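Local coordinates for nucleoside diphosphate kinase family protein (Babesia bovis, PDB 3JS9) that probably transfers the terminal phosphate of nucleoside triphosphates to nucleoside diphosphates, using magnesium and a phosphohistidine intermediate, at residues I41-E46 with F79-E84. Numbering follows the deposited sequence.
Sequences IAAKFE and FCMIWE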
# COMPACT_ATOMS: atom_id res chain seq x y z
N ILE A 41 17.34 -14.22 8.37
CA ILE A 41 18.65 -14.83 8.65
C ILE A 41 19.68 -14.67 7.51
O ILE A 41 20.87 -14.50 7.76
CB ILE A 41 18.46 -16.33 8.97
CG1 ILE A 41 17.55 -16.49 10.20
CG2 ILE A 41 19.80 -17.03 9.18
CD1 ILE A 41 18.07 -15.73 11.44
N ALA A 42 19.22 -14.73 6.25
CA ALA A 42 20.11 -14.74 5.09
C ALA A 42 19.34 -14.34 3.85
O ALA A 42 18.14 -14.66 3.71
CB ALA A 42 20.73 -16.12 4.87
N ALA A 43 20.01 -13.65 2.94
CA ALA A 43 19.38 -13.27 1.70
C ALA A 43 20.48 -12.98 0.72
O ALA A 43 21.54 -12.50 1.15
CB ALA A 43 18.53 -12.01 1.92
N LYS A 44 20.25 -13.26 -0.56
CA LYS A 44 21.15 -12.83 -1.66
C LYS A 44 20.48 -12.97 -3.03
O LYS A 44 19.72 -13.90 -3.27
CB LYS A 44 22.44 -13.66 -1.67
CG LYS A 44 22.20 -15.16 -1.77
CD LYS A 44 23.47 -15.94 -1.81
CE LYS A 44 23.22 -17.43 -1.74
NZ LYS A 44 24.49 -18.17 -1.37
N PHE A 45 20.79 -12.04 -3.93
CA PHE A 45 20.40 -12.11 -5.33
C PHE A 45 21.47 -12.99 -6.01
O PHE A 45 22.65 -12.81 -5.76
CB PHE A 45 20.44 -10.68 -5.91
CG PHE A 45 19.80 -10.52 -7.27
CD1 PHE A 45 18.56 -11.12 -7.57
CD2 PHE A 45 20.41 -9.73 -8.23
CE1 PHE A 45 17.96 -10.94 -8.79
CE2 PHE A 45 19.82 -9.54 -9.49
CZ PHE A 45 18.58 -10.14 -9.77
N GLU A 46 21.09 -13.92 -6.87
CA GLU A 46 22.07 -14.74 -7.58
C GLU A 46 21.60 -15.37 -8.90
O GLU A 46 20.39 -15.47 -9.18
CB GLU A 46 22.64 -15.83 -6.68
CG GLU A 46 21.88 -17.11 -6.69
CD GLU A 46 22.53 -18.16 -5.83
OE1 GLU A 46 23.53 -17.84 -5.12
OE2 GLU A 46 22.06 -19.32 -5.83
N PHE A 79 16.03 -14.83 -6.17
CA PHE A 79 16.36 -14.16 -4.92
C PHE A 79 16.14 -15.09 -3.76
O PHE A 79 15.02 -15.56 -3.55
CB PHE A 79 15.60 -12.85 -4.78
CG PHE A 79 15.97 -12.04 -3.56
CD1 PHE A 79 15.29 -12.22 -2.37
CD2 PHE A 79 16.96 -11.07 -3.62
CE1 PHE A 79 15.63 -11.48 -1.25
CE2 PHE A 79 17.31 -10.32 -2.49
CZ PHE A 79 16.66 -10.53 -1.32
N CYS A 80 17.21 -15.37 -3.01
CA CYS A 80 17.25 -16.40 -1.96
C CYS A 80 17.13 -15.79 -0.60
O CYS A 80 17.78 -14.77 -0.34
CB CYS A 80 18.58 -17.16 -1.99
SG CYS A 80 19.12 -17.76 -3.62
N MET A 81 16.37 -16.43 0.29
CA MET A 81 16.18 -15.98 1.68
C MET A 81 16.07 -17.16 2.62
O MET A 81 15.63 -18.23 2.20
CB MET A 81 14.90 -15.15 1.84
CG MET A 81 14.92 -13.82 1.08
SD MET A 81 13.24 -13.21 0.93
CE MET A 81 12.61 -14.08 -0.54
N ILE A 82 16.48 -16.96 3.87
CA ILE A 82 16.11 -17.87 4.96
C ILE A 82 15.44 -17.01 6.03
O ILE A 82 15.93 -15.95 6.36
CB ILE A 82 17.32 -18.56 5.61
CG1 ILE A 82 17.98 -19.52 4.64
CG2 ILE A 82 16.93 -19.27 6.94
CD1 ILE A 82 19.27 -20.18 5.23
N TRP A 83 14.32 -17.50 6.55
CA TRP A 83 13.53 -16.82 7.56
C TRP A 83 13.36 -17.73 8.77
O TRP A 83 13.16 -18.93 8.62
CB TRP A 83 12.17 -16.44 6.99
CG TRP A 83 12.23 -15.34 6.00
CD1 TRP A 83 12.38 -15.45 4.64
CD2 TRP A 83 12.17 -13.94 6.29
NE1 TRP A 83 12.40 -14.21 4.07
CE2 TRP A 83 12.29 -13.26 5.06
CE3 TRP A 83 12.03 -13.19 7.47
CZ2 TRP A 83 12.26 -11.86 4.96
CZ3 TRP A 83 12.01 -11.80 7.37
CH2 TRP A 83 12.12 -11.15 6.13
N GLU A 84 13.37 -17.12 9.96
CA GLU A 84 13.37 -17.85 11.20
C GLU A 84 12.16 -17.53 12.06
O GLU A 84 11.73 -16.38 12.11
CB GLU A 84 14.67 -17.53 11.97
CG GLU A 84 14.77 -18.14 13.35
CD GLU A 84 16.12 -17.91 13.98
OE1 GLU A 84 16.24 -17.02 14.86
OE2 GLU A 84 17.07 -18.63 13.60
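Ala43, Phe79 and Met81 form the apolar centre of this antiparallel strand pair, part of the four-stranded sheet of the ferredoxin-like nucleoside diphosphate kinase fold. Ala43 suits the site because its lone methyl leaves room for two larger neighbours: CB lies 4.0 Å from Phe79 CZ and 4.1 Å from Met81 CG. The phenyl group of Phe79 reaches Ala43 because CG stands anti to the backbone N (chi1 -176°), and its CD2 also meets Phe45 CB. Ile26 and Leu30 of helix 26-36 cover Phe79, while a second subunit hydrogen-bonds to the backbone of Ala43 and Phe45 along the outer edge of strand 39-46, and its Trp147 meets the Phe45 ring edge-to-face. On the other face, Cys80 is slim enough to lie beside the aliphatic stem of Lys44 and against Trp138 and Phe139.

Lys44 and Cys80 exchange two backbone hydrogen bonds. Further along, Ile41 and Ala42 together sit opposite the single residue Ile82, a classic beta bulge: Ile41 N donates to Ile82 O (3.0 Å), while Ile82 N donates to Ala42 O (2.8 Å).

At the polar edge, the extended Lys44 chain carries NZ to Gln143 and the carbonyl of Trp138. Glu84 sends its carboxylate to a salt bridge with Arg11, while its methylene CB packs 3.5 Å from Ile41 CG1.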